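Cytochrome c-554 (Nitrosomonas europaea, PDB 1FT5) carries electrons in ammonia oxidation, accepting them directly from hydroxylamine oxidoreductase by means of four covalently bound hemes. Local coordinates at residues Gln20-Lys23 and Asp24-His27; Lys47-Pro50 and Ala51-Tyr54; His102-Ser105 and Gly106-Phe109. One frame throughout, in Å; residues are numbered along the deposited sequence.

Contact 1 of 3, residues Gln20-Lys23 and Asp24-His27. With HEM (protoporphyrin IX containing Fe), chain H.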
loop_
_atom_site.group_PDB
_atom_site.type_symbol
_atom_site.label_atom_id
_atom_site.label_comp_id
_atom_site.label_asym_id
_atom_site.label_seq_id
_atom_site.Cartn_x
_atom_site.Cartn_y
_atom_site.Cartn_z
ATOM N N GLN A 20 0.652 8.785 10.227
ATOM C CA GLN A 20 -0.016 8.649 11.492
ATOM C C GLN A 20 -1.375 7.934 11.349
ATOM O O GLN A 20 -1.744 7.155 12.214
ATOM C CB GLN A 20 -0.225 10.031 12.095
ATOM C CG GLN A 20 -0.374 9.988 13.587
ATOM C CD GLN A 20 -1.744 10.450 14.043
ATOM O OE1 GLN A 20 -2.750 10.279 13.335
ATOM N NE2 GLN A 20 -1.798 11.032 15.243
ATOM N N SER A 21 -2.094 8.213 10.263
ATOM C CA SER A 21 -3.401 7.598 10.041
ATOM C C SER A 21 -3.196 6.156 9.538
ATOM O O SER A 21 -3.850 5.197 10.002
ATOM C CB SER A 21 -4.180 8.451 9.037
ATOM O OG SER A 21 -5.341 7.815 8.501
ATOM N N TRP A 22 -2.227 5.994 8.637
ATOM C CA TRP A 22 -1.971 4.645 8.098
ATOM C C TRP A 22 -1.616 3.659 9.248
ATOM O O TRP A 22 -1.969 2.465 9.208
ATOM C CB TRP A 22 -0.793 4.760 7.085
ATOM C CG TRP A 22 -0.201 3.411 6.716
ATOM C CD1 TRP A 22 -0.648 2.560 5.726
ATOM C CD2 TRP A 22 0.857 2.731 7.404
ATOM N NE1 TRP A 22 0.088 1.364 5.773
ATOM C CE2 TRP A 22 1.000 1.443 6.794
ATOM C CE3 TRP A 22 1.692 3.056 8.485
ATOM C CZ2 TRP A 22 1.966 0.493 7.237
ATOM C CZ3 TRP A 22 2.640 2.122 8.930
ATOM C CH2 TRP A 22 2.764 0.845 8.293
ATOM N N LYS A 23 -0.932 4.133 10.268
ATOM C CA LYS A 23 -0.472 3.245 11.330
ATOM C C LYS A 23 -1.573 2.560 12.056
ATOM O O LYS A 23 -1.312 1.521 12.700
ATOM C CB LYS A 23 0.377 4.032 12.364
ATOM C CG LYS A 23 1.632 3.266 12.788
ATOM C CD LYS A 23 1.542 2.784 14.263
ATOM C CE LYS A 23 2.656 1.746 14.582
ATOM N NZ LYS A 23 2.587 1.232 15.991
ATOM N N ASP A 24 -2.779 3.140 12.025
ATOM C CA ASP A 24 -3.902 2.549 12.738
ATOM C C ASP A 24 -4.718 1.605 11.859
ATOM O O ASP A 24 -5.694 1.000 12.330
ATOM C CB ASP A 24 -4.805 3.686 13.296
ATOM C CG ASP A 24 -4.141 4.443 14.457
ATOM O OD1 ASP A 24 -3.220 3.893 15.118
ATOM O OD2 ASP A 24 -4.538 5.605 14.710
ATOM N N THR A 25 -4.311 1.439 10.610
ATOM C CA THR A 25 -5.069 0.593 9.639
ATOM C C THR A 25 -4.685 -0.877 9.679
ATOM O O THR A 25 -3.625 -1.226 10.181
ATOM C CB THR A 25 -4.876 1.059 8.192
ATOM O OG1 THR A 25 -3.502 0.849 7.788
ATOM C CG2 THR A 25 -5.265 2.525 8.034
ATOM N N ALA A 26 -5.585 -1.747 9.183
ATOM C CA ALA A 26 -5.335 -3.212 9.190
ATOM C C ALA A 26 -4.063 -3.464 8.369
ATOM O O ALA A 26 -3.232 -4.295 8.735
ATOM C CB ALA A 26 -6.500 -3.910 8.539
ATOM N N HIS A 27 -3.891 -2.697 7.306
ATOM C CA HIS A 27 -2.667 -2.880 6.466
ATOM C C HIS A 27 -1.405 -2.727 7.330
ATOM O O HIS A 27 -0.452 -3.553 7.259
ATOM C CB HIS A 27 -2.589 -1.827 5.331
ATOM C CG HIS A 27 -3.491 -2.125 4.165
ATOM N ND1 HIS A 27 -4.336 -1.185 3.583
ATOM C CD2 HIS A 27 -3.711 -3.288 3.485
ATOM C CE1 HIS A 27 -5.017 -1.761 2.616
ATOM N NE2 HIS A 27 -4.682 -3.031 2.487
HETATM C CHA HEM H . -6.974 -5.344 4.259
HETATM C CHB HEM H . -8.359 -2.423 0.644
HETATM C CHC HEM H . -3.917 -2.957 -1.301
HETATM C CHD HEM H . -3.175 -6.736 1.692
HETATM C C1A HEM H . -7.688 -4.438 3.486
HETATM C C2A HEM H . -9.005 -3.949 3.819
HETATM C C3A HEM H . -9.405 -3.183 2.774
HETATM C C4A HEM H . -8.328 -3.153 1.829
HETATM C CMA HEM H . -10.778 -2.465 2.590
HETATM C CAA HEM H . -9.788 -4.258 5.016
HETATM C CBA HEM H . -9.499 -3.297 6.126
HETATM C CGA HEM H . -10.216 -3.562 7.441
HETATM O O1A HEM H . -10.958 -4.589 7.568
HETATM O O2A HEM H . -10.023 -2.758 8.349
HETATM C C1B HEM H . -7.263 -2.343 -0.245
HETATM C C2B HEM H . -7.201 -1.487 -1.391
HETATM C C3B HEM H . -5.891 -1.545 -1.881
HETATM C C4B HEM H . -5.195 -2.506 -1.025
HETATM C CMB HEM H . -8.396 -0.668 -1.958
HETATM C CAB HEM H . -5.277 -0.839 -3.064
HETATM C CBB HEM H . -5.519 0.663 -3.059
HETATM C C1C HEM H . -3.368 -4.056 -0.654
HETATM C C2C HEM H . -2.135 -4.612 -1.105
HETATM C C3C HEM H . -1.957 -5.748 -0.332
HETATM C C4C HEM H . -3.048 -5.792 0.624
HETATM C CMC HEM H . -1.278 -4.072 -2.238
HETATM C CAC HEM H . -0.842 -6.840 -0.410
HETATM C CBC HEM H . 0.635 -6.320 -0.335
HETATM C C1D HEM H . -4.170 -6.651 2.687
HETATM C C2D HEM H . -4.186 -7.436 3.850
HETATM C C3D HEM H . -5.191 -7.001 4.618
HETATM C C4D HEM H . -5.811 -5.954 3.868
HETATM C CMD HEM H . -3.205 -8.587 4.176
HETATM C CAD HEM H . -5.480 -7.528 6.015
HETATM C CBD HEM H . -4.522 -7.103 7.132
HETATM C CGD HEM H . -4.768 -7.850 8.370
HETATM O O1D HEM H . -5.803 -7.659 8.991
HETATM O O2D HEM H . -3.906 -8.648 8.709
HETATM N NA HEM H . -7.297 -3.942 2.272
HETATM N NB HEM H . -6.041 -3.008 0.012
HETATM N NC HEM H . -3.929 -4.756 0.406
HETATM N ND HEM H . -5.181 -5.749 2.688
HETATM FE FE HEM H . -5.616 -4.343 1.357
#

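Contact 2 of 3, residues Lys47-Pro50 and Ala51-Tyr54. With HEM (protoporphyrin IX containing Fe), chain F.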
loop_
_atom_site.group_PDB
_atom_site.type_symbol
_atom_site.label_atom_id
_atom_site.label_comp_id
_atom_site.label_asym_id
_atom_site.label_seq_id
_atom_site.Cartn_x
_atom_site.Cartn_y
_atom_site.Cartn_z
ATOM N N LYS A 47 -9.756 -22.531 7.732
ATOM C CA LYS A 47 -9.089 -23.837 7.981
ATOM C C LYS A 47 -7.589 -23.768 8.153
ATOM O O LYS A 47 -6.837 -24.699 7.794
ATOM C CB LYS A 47 -9.478 -24.869 6.915
ATOM C CG LYS A 47 -11.012 -25.110 6.861
ATOM C CD LYS A 47 -11.564 -25.467 8.251
ATOM C CE LYS A 47 -13.068 -25.875 8.217
ATOM N NZ LYS A 47 -13.417 -26.678 9.451
ATOM N N LEU A 48 -7.120 -22.634 8.689
ATOM C CA LEU A 48 -5.711 -22.428 9.000
ATOM C C LEU A 48 -5.530 -22.804 10.487
ATOM O O LEU A 48 -6.520 -22.988 11.216
ATOM C CB LEU A 48 -5.370 -20.929 8.801
ATOM C CG LEU A 48 -5.533 -20.513 7.335
ATOM C CD1 LEU A 48 -5.276 -18.999 7.274
ATOM C CD2 LEU A 48 -4.580 -21.266 6.393
ATOM N N ASP A 49 -4.285 -22.871 10.922
ATOM C CA ASP A 49 -3.944 -23.266 12.318
ATOM C C ASP A 49 -3.864 -21.991 13.153
ATOM O O ASP A 49 -2.954 -21.184 12.944
ATOM C CB ASP A 49 -2.562 -23.927 12.292
ATOM C CG ASP A 49 -2.085 -24.400 13.691
ATOM O OD1 ASP A 49 -2.692 -24.029 14.714
ATOM O OD2 ASP A 49 -1.063 -25.133 13.699
ATOM N N PRO A 50 -4.792 -21.809 14.121
ATOM C CA PRO A 50 -4.780 -20.593 14.958
ATOM C C PRO A 50 -3.561 -20.403 15.827
ATOM O O PRO A 50 -3.286 -19.282 16.323
ATOM C CB PRO A 50 -6.042 -20.726 15.817
ATOM C CG PRO A 50 -6.279 -22.285 15.926
ATOM C CD PRO A 50 -5.847 -22.775 14.516
ATOM N N ALA A 51 -2.837 -21.490 16.080
ATOM C CA ALA A 51 -1.683 -21.413 16.930
ATOM C C ALA A 51 -0.362 -21.409 16.219
ATOM O O ALA A 51 0.685 -21.259 16.850
ATOM C CB ALA A 51 -1.732 -22.597 18.004
ATOM N N LYS A 52 -0.392 -21.533 14.888
ATOM C CA LYS A 52 0.841 -21.595 14.123
ATOM C C LYS A 52 1.495 -20.214 13.915
ATOM O O LYS A 52 0.794 -19.214 13.723
ATOM C CB LYS A 52 0.556 -22.239 12.731
ATOM C CG LYS A 52 1.742 -22.221 11.757
ATOM C CD LYS A 52 1.499 -23.212 10.607
ATOM C CE LYS A 52 2.512 -23.044 9.467
ATOM N NZ LYS A 52 2.159 -24.050 8.391
ATOM N N ASP A 53 2.823 -20.206 13.871
ATOM C CA ASP A 53 3.529 -18.967 13.578
ATOM C C ASP A 53 3.716 -18.915 12.055
ATOM O O ASP A 53 4.526 -19.658 11.499
ATOM C CB ASP A 53 4.887 -18.977 14.259
ATOM C CG ASP A 53 5.717 -17.739 13.955
ATOM O OD1 ASP A 53 5.244 -16.819 13.250
ATOM O OD2 ASP A 53 6.876 -17.714 14.414
ATOM N N TYR A 54 2.952 -18.023 11.374
ATOM C CA TYR A 54 3.039 -17.884 9.891
ATOM C C TYR A 54 3.923 -16.678 9.519
ATOM O O TYR A 54 3.989 -16.362 8.326
ATOM C CB TYR A 54 1.632 -17.625 9.296
ATOM C CG TYR A 54 0.726 -18.875 9.339
ATOM C CD1 TYR A 54 -0.255 -18.988 10.320
ATOM C CD2 TYR A 54 0.825 -19.875 8.358
ATOM C CE1 TYR A 54 -1.172 -20.075 10.342
ATOM C CE2 TYR A 54 -0.081 -20.928 8.375
ATOM C CZ TYR A 54 -1.054 -21.004 9.340
ATOM O OH TYR A 54 -1.957 -22.046 9.295
HETATM C CHA HEM F . -6.232 -11.149 5.595
HETATM C CHB HEM F . -3.610 -14.762 7.472
HETATM C CHC HEM F . -1.668 -15.604 3.050
HETATM C CHD HEM F . -4.042 -11.680 1.331
HETATM C C1A HEM F . -5.662 -12.054 6.530
HETATM C C2A HEM F . -6.110 -12.219 7.866
HETATM C C3A HEM F . -5.344 -13.236 8.417
HETATM C C4A HEM F . -4.462 -13.654 7.349
HETATM C CMA HEM F . -5.425 -13.869 9.821
HETATM C CAA HEM F . -7.223 -11.439 8.502
HETATM C CBA HEM F . -8.599 -12.012 8.169
HETATM C CGA HEM F . -9.710 -11.339 8.968
HETATM O O1A HEM F . -9.421 -10.507 9.858
HETATM O O2A HEM F . -10.884 -11.615 8.663
HETATM C C1B HEM F . -2.850 -15.303 6.413
HETATM C C2B HEM F . -2.085 -16.532 6.490
HETATM C C3B HEM F . -1.610 -16.787 5.260
HETATM C C4B HEM F . -2.020 -15.709 4.399
HETATM C CMB HEM F . -1.811 -17.332 7.739
HETATM C CAB HEM F . -0.748 -17.967 4.783
HETATM C CBB HEM F . -1.401 -19.336 5.090
HETATM C C1C HEM F . -2.103 -14.544 2.204
HETATM C C2C HEM F . -1.707 -14.404 0.820
HETATM C C3C HEM F . -2.345 -13.270 0.339
HETATM C C4C HEM F . -3.138 -12.775 1.448
HETATM C CMC HEM F . -0.738 -15.295 0.055
HETATM C CAC HEM F . -2.241 -12.593 -0.997
HETATM C CBC HEM F . -2.172 -13.439 -2.270
HETATM C C1D HEM F . -4.865 -11.214 2.349
HETATM C C2D HEM F . -5.849 -10.206 2.163
HETATM C C3D HEM F . -6.499 -10.071 3.370
HETATM C C4D HEM F . -5.871 -10.992 4.277
HETATM C CMD HEM F . -6.108 -9.467 0.846
HETATM C CAD HEM F . -7.657 -9.132 3.650
HETATM C CBD HEM F . -9.054 -9.768 3.510
HETATM C CGD HEM F . -10.153 -8.759 3.771
HETATM O O1D HEM F . -10.359 -8.415 4.935
HETATM O O2D HEM F . -10.792 -8.351 2.840
HETATM N NA HEM F . -4.593 -12.904 6.203
HETATM N NB HEM F . -2.820 -14.787 5.121
HETATM N NC HEM F . -2.927 -13.497 2.604
HETATM N ND HEM F . -4.846 -11.685 3.619
HETATM FE FE HEM F . -3.570 -13.028 4.448
HETATM O O HOH W 1 -1.830 -18.655 13.583
#

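Contact 3 of 3, residues His102-Ser105 and Gly106-Phe109. With HEM (protoporphyrin IX containing Fe), chain E.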
loop_
_atom_site.group_PDB
_atom_site.type_symbol
_atom_site.label_atom_id
_atom_site.label_comp_id
_atom_site.label_asym_id
_atom_site.label_seq_id
_atom_site.Cartn_x
_atom_site.Cartn_y
_atom_site.Cartn_z
ATOM N N HIS A 102 10.174 13.819 -5.192
ATOM C CA HIS A 102 9.215 14.509 -4.272
ATOM C C HIS A 102 9.985 15.604 -3.522
ATOM O O HIS A 102 9.463 16.722 -3.348
ATOM C CB HIS A 102 8.565 13.566 -3.254
ATOM C CG HIS A 102 7.582 12.646 -3.898
ATOM N ND1 HIS A 102 6.536 12.043 -3.198
ATOM C CD2 HIS A 102 7.575 12.225 -5.186
ATOM C CE1 HIS A 102 5.940 11.273 -4.120
ATOM N NE2 HIS A 102 6.516 11.340 -5.315
ATOM N N ARG A 103 11.223 15.308 -3.099
ATOM C CA ARG A 103 12.046 16.301 -2.381
ATOM C C ARG A 103 12.425 17.454 -3.313
ATOM O O ARG A 103 12.181 18.650 -2.989
ATOM C CB ARG A 103 13.347 15.653 -1.867
ATOM C CG ARG A 103 14.175 16.635 -1.032
ATOM C CD ARG A 103 15.695 16.311 -0.973
ATOM N NE ARG A 103 16.468 17.354 -1.663
ATOM C CZ ARG A 103 17.443 18.080 -1.108
ATOM N NH1 ARG A 103 17.781 17.881 0.164
ATOM N NH2 ARG A 103 18.063 19.028 -1.820
ATOM N N LYS A 104 12.948 17.137 -4.479
ATOM C CA LYS A 104 13.369 18.222 -5.378
ATOM C C LYS A 104 12.206 19.075 -5.898
ATOM O O LYS A 104 12.292 20.322 -6.008
ATOM C CB LYS A 104 14.150 17.660 -6.568
ATOM C CG LYS A 104 15.411 16.912 -6.116
ATOM C CD LYS A 104 16.119 17.619 -4.944
ATOM C CE LYS A 104 16.900 18.842 -5.399
ATOM N NZ LYS A 104 18.087 19.125 -4.540
ATOM N N SER A 105 11.111 18.414 -6.248
ATOM C CA SER A 105 9.959 19.142 -6.784
ATOM C C SER A 105 9.319 19.955 -5.681
ATOM O O SER A 105 8.824 21.058 -5.968
ATOM C CB SER A 105 8.915 18.174 -7.391
ATOM O OG SER A 105 9.394 17.553 -8.584
ATOM N N GLY A 106 9.332 19.462 -4.453
ATOM C CA GLY A 106 8.791 20.187 -3.309
ATOM C C GLY A 106 9.629 21.458 -3.080
ATOM O O GLY A 106 9.086 22.522 -2.830
ATOM N N GLN A 107 10.945 21.307 -3.144
ATOM C CA GLN A 107 11.851 22.470 -2.993
ATOM C C GLN A 107 11.651 23.444 -4.147
ATOM O O GLN A 107 11.630 24.662 -3.892
ATOM C CB GLN A 107 13.304 21.979 -3.002
ATOM C CG GLN A 107 13.665 21.295 -1.715
ATOM C CD GLN A 107 15.006 20.569 -1.791
ATOM O OE1 GLN A 107 15.594 20.224 -0.760
ATOM N NE2 GLN A 107 15.483 20.320 -2.998
ATOM N N ALA A 108 11.503 22.962 -5.383
ATOM C CA ALA A 108 11.284 23.877 -6.541
ATOM C C ALA A 108 9.980 24.656 -6.347
ATOM O O ALA A 108 9.869 25.856 -6.653
ATOM C CB ALA A 108 11.222 23.111 -7.858
ATOM N N PHE A 109 8.941 23.962 -5.894
ATOM C CA PHE A 109 7.680 24.660 -5.650
ATOM C C PHE A 109 7.811 25.697 -4.491
ATOM O O PHE A 109 7.344 26.844 -4.626
ATOM C CB PHE A 109 6.584 23.608 -5.305
ATOM C CG PHE A 109 5.225 24.199 -5.113
ATOM C CD1 PHE A 109 4.438 24.492 -6.217
ATOM C CD2 PHE A 109 4.779 24.473 -3.829
ATOM C CE1 PHE A 109 3.166 25.076 -6.038
ATOM C CE2 PHE A 109 3.511 25.052 -3.622
ATOM C CZ PHE A 109 2.726 25.342 -4.741
HETATM C CHA HEM E . 3.398 14.268 -2.875
HETATM C CHB HEM E . 3.730 9.581 -1.727
HETATM C CHC HEM E . 8.270 10.347 -0.139
HETATM C CHD HEM E . 7.456 15.181 -0.377
HETATM C C1A HEM E . 3.115 12.914 -2.750
HETATM C C2A HEM E . 1.902 12.281 -3.243
HETATM C C3A HEM E . 1.985 10.963 -2.846
HETATM C C4A HEM E . 3.236 10.808 -2.195
HETATM C CMA HEM E . 0.975 9.822 -3.082
HETATM C CAA HEM E . 0.807 12.943 -4.026
HETATM C CBA HEM E . 1.142 12.987 -5.521
HETATM C CGA HEM E . 0.005 13.457 -6.397
HETATM O O1A HEM E . -0.260 14.728 -6.374
HETATM O O2A HEM E . -0.633 12.652 -7.134
HETATM C C1B HEM E . 4.996 9.416 -1.189
HETATM C C2B HEM E . 5.551 8.148 -0.890
HETATM C C3B HEM E . 6.873 8.324 -0.542
HETATM C C4B HEM E . 7.104 9.750 -0.585
HETATM C CMB HEM E . 4.802 6.790 -0.962
HETATM C CAB HEM E . 7.929 7.249 -0.145
HETATM C CBB HEM E . 8.457 6.417 -1.329
HETATM C C1C HEM E . 8.398 11.725 -0.014
HETATM C C2C HEM E . 9.546 12.358 0.638
HETATM C C3C HEM E . 9.248 13.696 0.647
HETATM C C4C HEM E . 8.030 13.904 -0.045
HETATM C CMC HEM E . 10.784 11.652 1.243
HETATM C CAC HEM E . 10.041 14.804 1.367
HETATM C CBC HEM E . 11.474 15.111 1.000
HETATM C C1D HEM E . 6.305 15.321 -1.152
HETATM C C2D HEM E . 5.789 16.563 -1.598
HETATM C C3D HEM E . 4.690 16.308 -2.323
HETATM C C4D HEM E . 4.511 14.884 -2.329
HETATM C CMD HEM E . 6.442 17.957 -1.271
HETATM C CAD HEM E . 3.755 17.359 -2.837
HETATM C CBD HEM E . 2.729 17.814 -1.831
HETATM C CGD HEM E . 1.686 18.848 -2.264
HETATM O O1D HEM E . 1.228 19.530 -1.320
HETATM O O2D HEM E . 1.328 18.904 -3.438
HETATM N NA HEM E . 3.933 12.002 -2.103
HETATM N NB HEM E . 5.944 10.428 -1.002
HETATM N NC HEM E . 7.460 12.672 -0.432
HETATM N ND HEM E . 5.504 14.297 -1.644
HETATM FE FE HEM E . 5.719 12.375 -1.314
#

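Contact 1 of 3, residues Gln20-Lys23 and Asp24-His27
Trp-22 and Thr-25 meet at the carbonyl oxygen of the tryptophan, which takes two bonds from the same partner residue. The hydroxyl OG1 of Thr-25 donates to Trp-22 O over 2.6 Å, lying in the carbonyl plane on a lone pair, while Thr-25 N reaches Trp-22 O at 2.9 Å from well above that plane. The hydroxyl can do this because OG1 sits between the backbone N and the carbonyl carbon of its own residue (chi1 67°), which turns it back toward the carbonyl of Trp-22, at the start of the turn. The same OG1 lies over one face of the Trp-22 indole, 3.9 Å from CD1, and the two side chains cross at about a right angle. The pieces belong to a type I beta turn, Trp-22 to Thr-25, by which the chain leaves helix 16-22, a worked example of a helix end being used to deliver a heme ligand. Asp-24 occupies the third position of the turn: its N donates to Ser-21 O at 3.1 Å, and its CB rests 3.7 Å from Ser-21 O. The carboxylate, turned beside the backbone N (chi1 -71°), stays well away from the Lys-23 ammonium, with Lys-23 NZ 6.4 Å from Asp-24 OD1, so any attraction between these charges is probably weak. Trp-22 is buried, and its NE1 is bonded to Val-86 O. Beyond the turn, His-27 brings CB to 4.2 Å from Trp-22 NE1, while its imidazole leads away to the iron of heme 4, bound by NE2 at 2.0 Å. The indole touches a heme other than this one. His-138 is the other axial ligand of heme 4, and His-27 ND1 makes a weak hydrogen bond to Ala-177 O.

Contact 2 of 3, residues Lys47-Pro50 and Ala51-Tyr54
Tyr-54 turns back toward the start of the loop until its hydroxyl meets the backbone of Asp-49, whose N donates to Tyr-54 OH at 3.0 Å in a nearly straight bond (171° at the hydrogen). The ring is sandwiched. On one face the heme methyl CMB stands 3.3 Å above the plane, displaced toward the rim; on the opposite face Lys-52 CG lies 3.8 Å above the plane, over the ring centre. Leu-48 comes in obliquely at the phenol end, with CB 3.6 Å from Tyr-54 OH, and sends CD1 on to the same heme methyl. Asp-49 O lies at the ring's edge near CE1. The carboxylate of Asp-49 lies beside Lys-52 CB, with CG anti to the backbone N (chi1 -180°), and the two side chains cross at about a right angle. Asp-49 OD1 accepts from Ala-51 N at 2.9 Å, the donor standing above the carboxylate plane. Within the type I beta turn from Asp-49 to Lys-52, Lys-52 N bonds to Asp-49 O at 3.2 Å. A water spans the turn, donating to both Asp-49 O and Lys-52 O, so that two backbone oxygens share one solvent molecule. The turn and the ring form one side of the heme pocket, to which Leu-48 and Tyr-54 belong, and Tyr-54 also touches Cys-60, an anchor of heme 2. The loop follows helix 40-45, which ends in a Schellman motif with Lys-47 as its C-prime residue; Leu-48 packs on Lys-43 and Pro-50 on Lys-40 of that helix.

Contact 3 of 3, residues His102-Ser105 and Gly106-Phe109
His-102, whose carbonyl oxygen accepts the N-H of Gly-106, holds its heme iron through ND1 rather than through the more usual NE2. The iron of heme 1 lies 2.1 Å from His-102 ND1, and this choice of nitrogen draws the histidine CB down to 3.2 Å from the porphyrin NC. The backbone is therefore close to the heme, and Gly-106, one turn on, suits the tight fit: its CA is 3.8 Å from heme CMD, and a beta carbon there would clash with that methyl. Four successive i to i+4 bonds, from Gly-106 N to His-102 O (3.0 Å) through Phe-109 N to Ser-105 O, lie within helix 99-112. On the outward side Arg-103 has its CB 3.5 Å from heme CBC; CG, anti to the backbone N (chi1 -176°), lies against the same CBC at 3.7 Å before the chain bends at chi3. The amide of Gln-107 lies over one face of the guanidinium, offset toward the rim, the two planes 74° apart, though so close a fit is doubtful. An alanine here removes the amide, and the Arg-103 guanidinium, with that face no longer covered by it, is likely to be freer to turn. Ser-105 OG bonds to Thr-116 OG1, tying the helix to strand 116-117. His-15 completes the iron's axial pair, and because ND1 is given to the metal, NE2 is left to bond with Gln-126 OE1; such a hydrogen bond would be expected to fix the ring's rotation and perhaps strengthen its donation to the iron.

In the fold
The three contacts follow one another along the chain as 1, 2 and 3, with none touching another. The centres of contacts 1 and 2 are about 24 Å apart and those of contacts 1 and 3 about 26 Å apart, whereas the centres of contacts 2 and 3 lie about 46 Å apart on opposite sides of the chain's centre. Contact 1 spans the last part of helix 16-22 and the loop after it, contact 2 follows the end of helix 40-45, and contact 3 sits within helix 99-112; contacts 1 and 2 both lie within the cytochrome c554 and c-prime family region. Each adjoins a different heme, so short local motifs spread along a mostly irregular chain serve separate members of the heme array that carries electrons.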